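Local coordinates for protein alginate lyase (Aplysia kurodai, PDB 5GMT) that cleaves the brown-algal polysaccharide alginate by beta-elimination, acting with specificity for polymannuronate, as a eukaryotic member of polysaccharide lyase family 14, at residues A13-S18 and N267-T272; D45-S50 and R57-F62; P156-S161 and M231-S236. All coordinates share one frame; numbering follows the deposited sequence.

Contact 1 of 3, residues A13-S18 and N267-T272; sequences ATTVWS and NFQILT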
ATOM      1  N   ALA A  13      19.447  -2.613   8.331  1.00 26.64           N
ATOM      2  CA  ALA A  13      18.959  -3.006   7.013  1.00 23.34           C
ATOM      3  C   ALA A  13      19.448  -2.039   5.935  1.00 20.94           C
ATOM      4  O   ALA A  13      19.556  -0.835   6.167  1.00 24.40           O
ATOM      5  CB  ALA A  13      17.431  -3.086   7.014  1.00 18.83           C
ATOM      6  N   THR A  14      19.748  -2.575   4.757  1.00 18.76           N
ATOM      7  CA  THR A  14      20.259  -1.775   3.652  1.00 18.99           C
ATOM      8  C   THR A  14      19.140  -1.033   2.932  1.00 17.25           C
ATOM      9  O   THR A  14      18.143  -1.636   2.559  1.00 13.40           O
ATOM     10  CB  THR A  14      20.998  -2.648   2.624  1.00 23.45           C
ATOM     11  OG1 THR A  14      22.000  -3.430   3.283  1.00 35.31           O
ATOM     12  CG2 THR A  14      21.646  -1.777   1.554  1.00 24.66           C
ATOM     13  N   THR A  15      19.310   0.271   2.730  1.00 17.22           N
ATOM     14  CA  THR A  15      18.366   1.038   1.926  1.00 18.22           C
ATOM     15  C   THR A  15      18.728   0.895   0.454  1.00 17.67           C
ATOM     16  O   THR A  15      19.831   1.252   0.052  1.00 25.01           O
ATOM     17  CB  THR A  15      18.354   2.529   2.334  1.00 20.02           C
ATOM     18  OG1 THR A  15      17.940   2.643   3.698  1.00 24.34           O
ATOM     19  CG2 THR A  15      17.401   3.312   1.465  1.00 19.69           C
ATOM     20  N   VAL A  16      17.816   0.354  -0.351  1.00 12.73           N
ATOM     21  CA  VAL A  16      18.108   0.126  -1.762  1.00 14.90           C
ATOM     22  C   VAL A  16      17.495   1.212  -2.651  1.00 16.59           C
ATOM     23  O   VAL A  16      17.973   1.445  -3.752  1.00 15.28           O
ATOM     24  CB  VAL A  16      17.627  -1.276  -2.234  1.00 15.54           C
ATOM     25  CG1 VAL A  16      18.376  -2.367  -1.469  1.00 16.52           C
ATOM     26  CG2 VAL A  16      16.128  -1.441  -2.056  1.00 12.49           C
ATOM     27  N   TRP A  17      16.465   1.895  -2.153  1.00 11.38           N
ATOM     28  CA  TRP A  17      15.823   2.973  -2.895  1.00 10.90           C
ATOM     29  C   TRP A  17      15.156   3.955  -1.943  1.00  9.14           C
ATOM     30  O   TRP A  17      14.634   3.566  -0.914  1.00 11.58           O
ATOM     31  CB  TRP A  17      14.796   2.401  -3.883  1.00 11.24           C
ATOM     32  CG  TRP A  17      13.904   3.423  -4.551  1.00 12.56           C
ATOM     33  CD1 TRP A  17      14.160   4.131  -5.699  1.00 12.95           C
ATOM     34  CD2 TRP A  17      12.600   3.825  -4.118  1.00 11.38           C
ATOM     35  NE1 TRP A  17      13.097   4.955  -5.994  1.00 11.69           N
ATOM     36  CE2 TRP A  17      12.126   4.779  -5.041  1.00 10.68           C
ATOM     37  CE3 TRP A  17      11.790   3.473  -3.037  1.00 13.42           C
ATOM     38  CZ2 TRP A  17      10.888   5.389  -4.908  1.00  9.76           C
ATOM     39  CZ3 TRP A  17      10.558   4.078  -2.913  1.00  9.38           C
ATOM     40  CH2 TRP A  17      10.120   5.024  -3.843  1.00  8.70           C
ATOM     41  N   SER A  18      15.196   5.237  -2.288  1.00 11.28           N
ATOM     42  CA  SER A  18      14.440   6.236  -1.541  1.00  7.94           C
ATOM     43  C   SER A  18      13.968   7.340  -2.474  1.00  8.63           C
ATOM     44  O   SER A  18      14.505   7.517  -3.570  1.00  9.51           O
ATOM     45  CB  SER A  18      15.275   6.828  -0.401  1.00 14.20           C
ATOM     46  OG  SER A  18      16.342   7.614  -0.905  1.00 14.85           O
ATOM     47  N   ASN A 267       9.223  11.246   1.533  1.00  8.72           N
ATOM     48  CA  ASN A 267      10.127  10.408   2.326  1.00  7.61           C
ATOM     49  C   ASN A 267       9.874   8.897   2.141  1.00  7.79           C
ATOM     50  O   ASN A 267       9.774   8.153   3.117  1.00  8.62           O
ATOM     51  CB  ASN A 267       9.999  10.795   3.805  1.00  9.33           C
ATOM     52  CG  ASN A 267      11.152  10.293   4.650  1.00 20.79           C
ATOM     53  OD1 ASN A 267      12.201   9.913   4.124  1.00 25.50           O
ATOM     54  ND2 ASN A 267      10.965  10.285   5.976  1.00 24.09           N
ATOM     55  N   PHE A 268       9.749   8.472   0.887  1.00  8.53           N
ATOM     56  CA  PHE A 268       9.693   7.047   0.539  1.00  9.88           C
ATOM     57  C   PHE A 268      11.033   6.359   0.771  1.00 10.04           C
ATOM     58  O   PHE A 268      12.083   6.920   0.462  1.00  9.88           O
ATOM     59  CB  PHE A 268       9.306   6.864  -0.931  1.00 10.00           C
ATOM     60  CG  PHE A 268       7.899   7.257  -1.255  1.00 10.49           C
ATOM     61  CD1 PHE A 268       6.881   6.312  -1.236  1.00  7.77           C
ATOM     62  CD2 PHE A 268       7.590   8.566  -1.602  1.00  9.41           C
ATOM     63  CE1 PHE A 268       5.585   6.678  -1.539  1.00  5.55           C
ATOM     64  CE2 PHE A 268       6.295   8.927  -1.922  1.00  7.21           C
ATOM     65  CZ  PHE A 268       5.291   7.976  -1.898  1.00  9.89           C
ATOM     66  N   GLN A 269      11.001   5.130   1.281  1.00 10.56           N
ATOM     67  CA  GLN A 269      12.206   4.307   1.410  1.00  7.87           C
ATOM     68  C   GLN A 269      11.869   2.832   1.248  1.00  9.04           C
ATOM     69  O   GLN A 269      10.844   2.369   1.749  1.00  7.64           O
ATOM     70  CB  GLN A 269      12.876   4.475   2.773  1.00 11.93           C
ATOM     71  CG  GLN A 269      13.187   5.873   3.230  1.00 19.27           C
ATOM     72  CD  GLN A 269      13.727   5.862   4.650  1.00 23.47           C
ATOM     73  OE1 GLN A 269      14.626   5.083   4.975  1.00 26.52           O
ATOM     74  NE2 GLN A 269      13.162   6.700   5.505  1.00 32.71           N
ATOM     75  N   ILE A 270      12.747   2.095   0.580  1.00  9.03           N
ATOM     76  CA  ILE A 270      12.638   0.647   0.573  1.00  9.44           C
ATOM     77  C   ILE A 270      13.953   0.079   1.072  1.00 11.79           C
ATOM     78  O   ILE A 270      15.021   0.359   0.508  1.00 11.85           O
ATOM     79  CB  ILE A 270      12.295   0.095  -0.825  1.00 11.04           C
ATOM     80  CG1 ILE A 270      10.854   0.464  -1.191  1.00  8.35           C
ATOM     81  CG2 ILE A 270      12.454  -1.411  -0.852  1.00  6.71           C
ATOM     82  CD1 ILE A 270      10.439   0.014  -2.589  1.00  9.54           C
ATOM     83  N   LEU A 271      13.870  -0.681   2.159  1.00  7.81           N
ATOM     84  CA  LEU A 271      15.025  -1.383   2.714  1.00 11.47           C
ATOM     85  C   LEU A 271      14.876  -2.880   2.541  1.00 14.40           C
ATOM     86  O   LEU A 271      13.757  -3.385   2.410  1.00  8.64           O
ATOM     87  CB  LEU A 271      15.200  -1.069   4.204  1.00 12.07           C
ATOM     88  CG  LEU A 271      15.310   0.403   4.584  1.00 14.33           C
ATOM     89  CD1 LEU A 271      13.927   0.975   4.864  1.00 12.52           C
ATOM     90  CD2 LEU A 271      16.216   0.538   5.800  1.00 18.93           C
ATOM     91  N   THR A 272      16.004  -3.591   2.565  1.00 11.56           N
ATOM     92  CA  THR A 272      15.983  -5.047   2.478  1.00  9.08           C
ATOM     93  C   THR A 272      16.706  -5.662   3.672  1.00 13.67           C
ATOM     94  O   THR A 272      17.920  -5.845   3.630  1.00 14.94           O
ATOM     95  CB  THR A 272      16.644  -5.556   1.179  1.00 10.43           C
ATOM     96  OG1 THR A 272      17.972  -5.026   1.082  1.00 14.05           O
ATOM     97  CG2 THR A 272      15.848  -5.132  -0.052  1.00 11.48           C
TER
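A classic beta bulge puts Val16 and Trp17 together opposite Ile270, in the antiparallel pairing of the N-terminal strand with residues 267-272 of strand 261-272. The carbonyl oxygen of Ile270 takes both bulge amides: Val16 N reaches Ile270 O at 2.9 Å, nearly along the C=O axis, and Trp17 N adds a weak bond to the same atom. From the same residues, Ile270 N returns a straight bond to Trp17 O (170°). The tight part lies on the face carrying Trp17 and Ile270. With CG anti to the backbone N (chi1 170°), the indole is carried along its own strand beside Phe268, the two side chains running the same way, and its six-membered ring also meets CG1 and CD1 of Ile270. Trp17 NE1 donates a hydrogen bond to His34 O, the His34 ring stacks on the indole, and Phe35 meets the Phe268 ring edge-to-face. The other face, with Thr15, Ser18, Gln269 and Leu271, is looser and nearer solvent; there Thr15 OG1 merely lies against Leu271 CD2 at 3.4 Å, and the exposed Ala13 CB approaches the same methyl. At the buried end, Trp17 CH2 sits 3.5 Å from Phe268 CB.

Contact 2 of 3, residues D45-S50 and R57-F62; sequences DSISTS and RALRIF
Ser46 and Phe62 grip each other twice at the open end of the pairing, just before strand 47-50 starts. Phe62 N donates to Ser46 O in the carbonyl plane, on a lone pair, and the Ser46 hydroxyl donates in return, OG lying 2.7 Å from Phe62 O. Next along, Ser48 and Arg60 exchange two backbone bonds, as do Ser50 and Ala58. These pairs are not symmetrical: Ser48 N meets Arg60 O in the carbonyl plane, whereas Arg60 N comes to Ser48 O from above that plane, 43° out of it. At the turn end the guanidinium of Arg57 approaches Thr49, and its NH1 donates to Thr49 OG1 at 2.9 Å. The bend at chi3 (-71°) folds the arginine back across the threonine, with CG and CD packed on Thr49 CB.

On the face bearing Ile47, Thr49, Leu59 and Ile61, Ile47 splits its contacts: CG2 touches Leu59 CD1 at 3.8 Å, and CG1 meets Ile61 CD1. Phe244 lies against both Leu59 and Ile61, and helix 28-31 packs on Ile47, Thr49 and Leu59.

The face bearing Ser48, Ser50, Ala58 and Arg60 is more polar, with Tyr262 and Tyr264 of strand 261-272 against the Arg60 side chain. Two waters lie in the plane of the Arg60 guanidinium, one joining NE to Ser46 O and the other joining NH1 to Ser50 OG, a hydroxyl also bonded to Lys52 N. They link Arg60 to both ends of the 46-50 run. Further out, Gly76 N bonds Ser46 OG, and Leu59 and Ile61 pair through their backbones with strand 261-272. Together these features describe an antiparallel beta hairpin, joined through strand 58-63 to one of the curved sheets of a concanavalin-clan lyase.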
ATOM      1  N   ASP A  45      -4.894  13.021 -13.733  1.00 10.62           N
ATOM      2  CA  ASP A  45      -5.692  14.197 -13.365  1.00  9.11           C
ATOM      3  C   ASP A  45      -5.751  14.458 -11.848  1.00 10.08           C
ATOM      4  O   ASP A  45      -6.106  15.563 -11.425  1.00  8.14           O
ATOM      5  CB  ASP A  45      -7.114  14.081 -13.960  1.00  8.34           C
ATOM      6  CG  ASP A  45      -7.943  12.941 -13.345  1.00 13.37           C
ATOM      7  OD1 ASP A  45      -9.148  12.837 -13.674  1.00 15.54           O
ATOM      8  OD2 ASP A  45      -7.415  12.162 -12.530  1.00 13.20           O
ATOM      9  N   SER A  46      -5.391  13.464 -11.036  1.00  7.09           N
ATOM     10  CA  SER A  46      -5.342  13.623  -9.580  1.00  6.92           C
ATOM     11  C   SER A  46      -3.948  13.932  -9.043  1.00  6.73           C
ATOM     12  O   SER A  46      -3.784  14.211  -7.853  1.00  7.27           O
ATOM     13  CB  SER A  46      -5.863  12.356  -8.892  1.00  7.35           C
ATOM     14  OG  SER A  46      -7.273  12.363  -8.830  1.00  7.33           O
ATOM     15  N   ILE A  47      -2.942  13.890  -9.910  1.00  6.11           N
ATOM     16  CA  ILE A  47      -1.560  13.993  -9.448  1.00  7.65           C
ATOM     17  C   ILE A  47      -1.006  15.406  -9.574  1.00  6.50           C
ATOM     18  O   ILE A  47      -1.104  16.039 -10.633  1.00  9.65           O
ATOM     19  CB  ILE A  47      -0.646  13.011 -10.218  1.00  9.43           C
ATOM     20  CG1 ILE A  47      -1.050  11.573  -9.865  1.00  7.69           C
ATOM     21  CG2 ILE A  47       0.840  13.269  -9.890  1.00  7.20           C
ATOM     22  CD1 ILE A  47      -0.256  10.496 -10.597  1.00 10.38           C
ATOM     23  N   SER A  48      -0.435  15.894  -8.479  1.00  5.09           N
ATOM     24  CA  SER A  48       0.261  17.171  -8.487  1.00  8.06           C
ATOM     25  C   SER A  48       1.329  17.157  -7.400  1.00  8.55           C
ATOM     26  O   SER A  48       1.664  16.098  -6.855  1.00  7.89           O
ATOM     27  CB  SER A  48      -0.721  18.324  -8.277  1.00 11.07           C
ATOM     28  OG  SER A  48      -0.088  19.568  -8.547  1.00 15.78           O
ATOM     29  N   THR A  49       1.871  18.329  -7.083  1.00  7.83           N
ATOM     30  CA  THR A  49       2.915  18.432  -6.067  1.00  8.58           C
ATOM     31  C   THR A  49       2.631  19.627  -5.173  1.00 10.61           C
ATOM     32  O   THR A  49       1.981  20.578  -5.607  1.00 10.84           O
ATOM     33  CB  THR A  49       4.309  18.598  -6.690  1.00  7.26           C
ATOM     34  OG1 THR A  49       4.396  19.889  -7.306  1.00 12.79           O
ATOM     35  CG2 THR A  49       4.586  17.517  -7.733  1.00 10.47           C
ATOM     36  N   SER A  50       3.123  19.595  -3.940  1.00  6.98           N
ATOM     37  CA  SER A  50       2.804  20.657  -2.993  1.00 12.85           C
ATOM     38  C   SER A  50       3.775  20.687  -1.824  1.00 13.57           C
ATOM     39  O   SER A  50       4.193  19.640  -1.318  1.00 10.21           O
ATOM     40  CB  SER A  50       1.368  20.494  -2.474  1.00  9.61           C
ATOM     41  OG  SER A  50       1.038  21.501  -1.527  1.00 10.22           O
ATOM     42  N   ARG A  57       9.038  18.937  -1.157  1.00  9.17           N
ATOM     43  CA  ARG A  57       7.879  18.972  -2.041  1.00  9.68           C
ATOM     44  C   ARG A  57       7.294  17.573  -2.162  1.00 10.73           C
ATOM     45  O   ARG A  57       7.973  16.644  -2.583  1.00  9.81           O
ATOM     46  CB  ARG A  57       8.244  19.508  -3.429  1.00  8.97           C
ATOM     47  CG  ARG A  57       7.053  19.555  -4.388  1.00  9.87           C
ATOM     48  CD  ARG A  57       7.320  20.452  -5.599  1.00 11.07           C
ATOM     49  NE  ARG A  57       7.333  21.860  -5.208  1.00 15.82           N
ATOM     50  CZ  ARG A  57       6.254  22.639  -5.212  1.00 15.94           C
ATOM     51  NH1 ARG A  57       5.082  22.151  -5.603  1.00 13.94           N
ATOM     52  NH2 ARG A  57       6.347  23.905  -4.836  1.00 12.62           N
ATOM     53  N   ALA A  58       6.025  17.447  -1.807  1.00  6.80           N
ATOM     54  CA  ALA A  58       5.370  16.154  -1.708  1.00  8.74           C
ATOM     55  C   ALA A  58       4.547  15.806  -2.930  1.00  7.60           C
ATOM     56  O   ALA A  58       4.023  16.674  -3.614  1.00  8.71           O
ATOM     57  CB  ALA A  58       4.478  16.127  -0.475  1.00  5.98           C
ATOM     58  N   LEU A  59       4.401  14.510  -3.166  1.00  7.17           N
ATOM     59  CA  LEU A  59       3.464  14.013  -4.159  1.00  9.85           C
ATOM     60  C   LEU A  59       2.058  14.206  -3.629  1.00  6.80           C
ATOM     61  O   LEU A  59       1.735  13.690  -2.560  1.00  7.79           O
ATOM     62  CB  LEU A  59       3.737  12.533  -4.451  1.00  6.58           C
ATOM     63  CG  LEU A  59       2.736  11.825  -5.355  1.00  5.40           C
ATOM     64  CD1 LEU A  59       2.752  12.436  -6.744  1.00  8.74           C
ATOM     65  CD2 LEU A  59       3.055  10.318  -5.394  1.00  6.88           C
ATOM     66  N   ARG A  60       1.224  14.964  -4.342  1.00  7.48           N
ATOM     67  CA  ARG A  60      -0.117  15.240  -3.831  1.00  7.10           C
ATOM     68  C   ARG A  60      -1.156  14.565  -4.693  1.00  6.21           C
ATOM     69  O   ARG A  60      -1.125  14.674  -5.913  1.00  6.99           O
ATOM     70  CB  ARG A  60      -0.405  16.750  -3.763  1.00  7.10           C
ATOM     71  CG  ARG A  60      -1.668  17.081  -2.963  1.00  9.21           C
ATOM     72  CD  ARG A  60      -2.097  18.549  -3.104  1.00  9.30           C
ATOM     73  NE  ARG A  60      -2.778  18.785  -4.380  1.00  6.54           N
ATOM     74  CZ  ARG A  60      -3.293  19.953  -4.765  1.00  9.79           C
ATOM     75  NH1 ARG A  60      -3.209  21.024  -3.985  1.00  9.87           N
ATOM     76  NH2 ARG A  60      -3.903  20.046  -5.943  1.00  9.03           N
ATOM     77  N   ILE A  61      -2.075  13.870  -4.037  1.00  5.99           N
ATOM     78  CA  ILE A  61      -3.178  13.209  -4.712  1.00  7.55           C
ATOM     79  C   ILE A  61      -4.494  13.859  -4.299  1.00  6.66           C
ATOM     80  O   ILE A  61      -4.782  13.998  -3.106  1.00  6.33           O
ATOM     81  CB  ILE A  61      -3.237  11.697  -4.373  1.00  8.71           C
ATOM     82  CG1 ILE A  61      -1.873  11.029  -4.591  1.00  7.33           C
ATOM     83  CG2 ILE A  61      -4.354  11.024  -5.177  1.00  7.53           C
ATOM     84  CD1 ILE A  61      -1.353  11.106  -6.027  1.00  6.09           C
ATOM     85  N   PHE A  62      -5.291  14.229  -5.297  1.00  5.15           N
ATOM     86  CA  PHE A  62      -6.577  14.858  -5.085  1.00  8.45           C
ATOM     87  C   PHE A  62      -7.714  13.852  -5.295  1.00  9.13           C
ATOM     88  O   PHE A  62      -7.744  13.160  -6.309  1.00  9.57           O
ATOM     89  CB  PHE A  62      -6.724  16.047  -6.035  1.00  6.81           C
ATOM     90  CG  PHE A  62      -8.110  16.598  -6.115  1.00  9.46           C
ATOM     91  CD1 PHE A  62      -8.749  17.056  -4.974  1.00 10.65           C
ATOM     92  CD2 PHE A  62      -8.765  16.685  -7.331  1.00  8.93           C
ATOM     93  CE1 PHE A  62     -10.022  17.590  -5.039  1.00 12.25           C
ATOM     94  CE2 PHE A  62     -10.043  17.212  -7.409  1.00 12.35           C
ATOM     95  CZ  PHE A  62     -10.671  17.668  -6.264  1.00 12.56           C
TER
HETATM   96  O   HOH W   1      -3.190  16.654  -6.355  1.00 11.09           O
HETATM   97  O   HOH W   2      -1.615  21.650  -1.547  1.00 13.33           O

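Contact 3 of 3, residues P156-S161 and M231-S236; sequences PTNQES and MRNTNS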
ATOM      1  N   PRO A 156      -2.626 -15.888  -1.580  1.00 10.93           N
ATOM      2  CA  PRO A 156      -3.192 -17.167  -2.042  1.00 12.99           C
ATOM      3  C   PRO A 156      -4.347 -17.693  -1.178  1.00 13.28           C
ATOM      4  O   PRO A 156      -4.436 -17.416   0.015  1.00  9.48           O
ATOM      5  CB  PRO A 156      -1.991 -18.115  -1.980  1.00 11.70           C
ATOM      6  CG  PRO A 156      -0.819 -17.226  -2.249  1.00 12.24           C
ATOM      7  CD  PRO A 156      -1.151 -15.901  -1.583  1.00  8.45           C
ATOM      8  N   THR A 157      -5.238 -18.466  -1.788  1.00 15.93           N
ATOM      9  CA  THR A 157      -6.385 -18.962  -1.041  1.00 14.90           C
ATOM     10  C   THR A 157      -6.006 -20.016   0.001  1.00 10.79           C
ATOM     11  O   THR A 157      -6.750 -20.241   0.945  1.00 14.97           O
ATOM     12  CB  THR A 157      -7.458 -19.551  -1.987  1.00 18.47           C
ATOM     13  OG1 THR A 157      -6.916 -20.669  -2.690  1.00 26.31           O
ATOM     14  CG2 THR A 157      -7.900 -18.502  -2.998  1.00 25.46           C
ATOM     15  N   ASN A 158      -4.850 -20.656  -0.152  1.00 13.97           N
ATOM     16  CA  ASN A 158      -4.489 -21.719   0.785  1.00 17.07           C
ATOM     17  C   ASN A 158      -3.723 -21.187   2.008  1.00 13.66           C
ATOM     18  O   ASN A 158      -2.531 -21.422   2.178  1.00 13.81           O
ATOM     19  CB  ASN A 158      -3.688 -22.828   0.079  1.00 11.94           C
ATOM     20  CG  ASN A 158      -2.398 -22.337  -0.538  1.00 15.49           C
ATOM     21  OD1 ASN A 158      -2.335 -21.246  -1.096  1.00 16.65           O
ATOM     22  ND2 ASN A 158      -1.349 -23.160  -0.453  1.00 15.82           N
ATOM     23  N   GLN A 159      -4.433 -20.481   2.875  1.00 10.37           N
ATOM     24  CA  GLN A 159      -3.835 -19.995   4.106  1.00 10.46           C
ATOM     25  C   GLN A 159      -3.906 -21.085   5.168  1.00 12.97           C
ATOM     26  O   GLN A 159      -4.469 -22.151   4.929  1.00 15.34           O
ATOM     27  CB  GLN A 159      -4.545 -18.723   4.577  1.00 11.80           C
ATOM     28  CG  GLN A 159      -4.429 -17.575   3.597  1.00 12.13           C
ATOM     29  CD  GLN A 159      -2.984 -17.134   3.378  1.00 11.77           C
ATOM     30  OE1 GLN A 159      -2.203 -17.012   4.327  1.00 10.63           O
ATOM     31  NE2 GLN A 159      -2.625 -16.900   2.129  1.00  8.96           N
ATOM     32  N   GLU A 160      -3.343 -20.814   6.340  1.00 12.86           N
ATOM     33  CA  GLU A 160      -3.315 -21.794   7.427  1.00 16.21           C
ATOM     34  C   GLU A 160      -4.718 -22.193   7.858  1.00 15.11           C
ATOM     35  O   GLU A 160      -5.674 -21.450   7.635  1.00 11.11           O
ATOM     36  CB  GLU A 160      -2.548 -21.234   8.623  1.00 14.00           C
ATOM     37  CG  GLU A 160      -3.176 -19.974   9.193  1.00 11.67           C
ATOM     38  CD  GLU A 160      -2.621 -19.587  10.551  1.00 10.33           C
ATOM     39  OE1 GLU A 160      -1.726 -20.293  11.071  1.00 14.18           O
ATOM     40  OE2 GLU A 160      -3.089 -18.573  11.097  1.00 11.29           O
ATOM     41  N   SER A 161      -4.849 -23.371   8.468  1.00 16.73           N
ATOM     42  CA  SER A 161      -6.152 -23.789   8.975  1.00 17.95           C
ATOM     43  C   SER A 161      -6.724 -22.739   9.931  1.00 16.59           C
ATOM     44  O   SER A 161      -6.003 -22.178  10.757  1.00 18.42           O
ATOM     45  CB  SER A 161      -6.056 -25.148   9.676  1.00 20.76           C
ATOM     46  OG  SER A 161      -5.607 -26.138   8.773  1.00 31.17           O
ATOM     47  N   MET A 231       2.274 -16.039   1.233  1.00  7.23           N
ATOM     48  CA  MET A 231       2.243 -15.090   0.124  1.00  8.36           C
ATOM     49  C   MET A 231       2.463 -15.787  -1.214  1.00  7.62           C
ATOM     50  O   MET A 231       2.022 -15.308  -2.259  1.00  5.80           O
ATOM     51  CB  MET A 231       3.306 -14.001   0.296  1.00  8.56           C
ATOM     52  CG  MET A 231       3.037 -13.020   1.425  1.00 10.36           C
ATOM     53  SD  MET A 231       3.513 -13.723   3.011  1.00  8.44           S
ATOM     54  CE  MET A 231       3.770 -12.211   3.965  1.00  9.36           C
ATOM     55  N   ARG A 232       3.167 -16.912  -1.182  1.00 10.16           N
ATOM     56  CA  ARG A 232       3.549 -17.571  -2.427  1.00  8.55           C
ATOM     57  C   ARG A 232       3.519 -19.095  -2.286  1.00 11.82           C
ATOM     58  O   ARG A 232       3.662 -19.629  -1.182  1.00  8.05           O
ATOM     59  CB  ARG A 232       4.937 -17.107  -2.851  1.00  8.78           C
ATOM     60  CG  ARG A 232       5.974 -17.361  -1.775  1.00  9.56           C
ATOM     61  CD  ARG A 232       7.389 -17.069  -2.229  1.00  9.50           C
ATOM     62  NE  ARG A 232       8.344 -17.434  -1.187  1.00  8.65           N
ATOM     63  CZ  ARG A 232       9.652 -17.540  -1.376  1.00 11.24           C
ATOM     64  NH1 ARG A 232      10.177 -17.319  -2.574  1.00  9.61           N
ATOM     65  NH2 ARG A 232      10.436 -17.890  -0.363  1.00 10.48           N
ATOM     66  N   ASN A 233       3.330 -19.785  -3.408  1.00 11.44           N
ATOM     67  CA  ASN A 233       3.363 -21.252  -3.407  1.00 12.34           C
ATOM     68  C   ASN A 233       4.495 -21.804  -4.244  1.00 15.93           C
ATOM     69  O   ASN A 233       4.654 -23.019  -4.366  1.00 14.24           O
ATOM     70  CB  ASN A 233       2.037 -21.836  -3.898  1.00 11.30           C
ATOM     71  CG  ASN A 233       0.958 -21.781  -2.840  1.00 14.55           C
ATOM     72  OD1 ASN A 233       1.063 -22.434  -1.797  1.00 19.13           O
ATOM     73  ND2 ASN A 233      -0.086 -21.008  -3.100  1.00 13.42           N
ATOM     74  N   THR A 234       5.295 -20.914  -4.811  1.00 12.55           N
ATOM     75  CA  THR A 234       6.410 -21.342  -5.619  1.00 14.91           C
ATOM     76  C   THR A 234       7.609 -20.451  -5.339  1.00 12.82           C
ATOM     77  O   THR A 234       7.460 -19.285  -4.982  1.00 13.52           O
ATOM     78  CB  THR A 234       6.055 -21.331  -7.126  1.00 13.06           C
ATOM     79  OG1 THR A 234       7.149 -21.855  -7.883  1.00 15.43           O
ATOM     80  CG2 THR A 234       5.730 -19.925  -7.607  1.00 11.18           C
ATOM     81  N   ASN A 235       8.801 -21.010  -5.496  1.00 16.92           N
ATOM     82  CA  ASN A 235      10.014 -20.315  -5.106  1.00 15.01           C
ATOM     83  C   ASN A 235      10.461 -19.239  -6.074  1.00 13.01           C
ATOM     84  O   ASN A 235      11.407 -18.526  -5.794  1.00 13.25           O
ATOM     85  CB  ASN A 235      11.150 -21.318  -4.917  1.00 15.27           C
ATOM     86  CG  ASN A 235      11.119 -21.964  -3.559  1.00 24.33           C
ATOM     87  OD1 ASN A 235      11.424 -21.321  -2.554  1.00 19.04           O
ATOM     88  ND2 ASN A 235      10.735 -23.240  -3.511  1.00 26.51           N
ATOM     89  N   SER A 236       9.808 -19.129  -7.228  1.00  9.83           N
ATOM     90  CA  SER A 236      10.224 -18.127  -8.184  1.00 11.96           C
ATOM     91  C   SER A 236       9.594 -16.774  -7.863  1.00 14.05           C
ATOM     92  O   SER A 236       9.973 -15.772  -8.470  1.00 13.20           O
ATOM     93  CB  SER A 236       9.859 -18.543  -9.609  1.00 11.06           C
ATOM     94  OG  SER A 236       8.453 -18.712  -9.727  1.00 16.50           O
TER
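Asn158 and Asn233 meet amide to amide across two loops, joined by a reciprocal pair of hydrogen bonds. Asn158 ND2 donates to Asn233 OD1 at 2.9 Å, and Asn233 ND2 donates to Asn158 OD1 at 3.0 Å. Both bonds are nearly straight, and each acceptor lies close to the plane of the amide that donates to it, although the two planes are turned 34° apart. Chi1 of 60° sets the Asn158 amide between its own backbone N and carbonyl carbon, facing the incoming Asn233. With an alanine here in place of the asparagine, Asn233 is likely to lose both its bonds to this side chain and be freer to turn.

The van der Waals part falls to Pro156, whose CD and CG rest against the carbonyl of Met231, with CD 3.3 Å from Met231 O; its CB also approaches Asn233 ND2.

The backbone makes an inverse gamma turn about Asn158, closed by a weak Gln159 N to Thr157 O bond. Gln159 NE2 braces its own loop through Pro156 O, at 2.8 Å, and also reaches Arg230 O in the other loop, while Arg230 NH1 donates to Asn158 O.

Within the two segments the polar link is thus one uncharged, directional amide pair, with Pro156 supplying the apolar contact and Arg230 adding further bonds between the loops.

Contacts 1 and 2 share a sheet: strand 261-272, which pairs with the N-terminal strand in contact 1, also neighbours strand 58-63 of contact 2. Their centres lie about 22 Å apart, yet their nearest atoms come within about 5 Å. Contact 3 sits elsewhere, joining loops on the far side of the chain's centre from contact 2, with about 36 Å between those two centres and about 26 Å between the centres of contacts 1 and 3. Along the chain, contact 1 brings together the two ends, and contacts 2 and 3 follow one another within the span it encloses. The N-terminal strand and the early hairpin are thereby built into one sheet by a C-terminal strand.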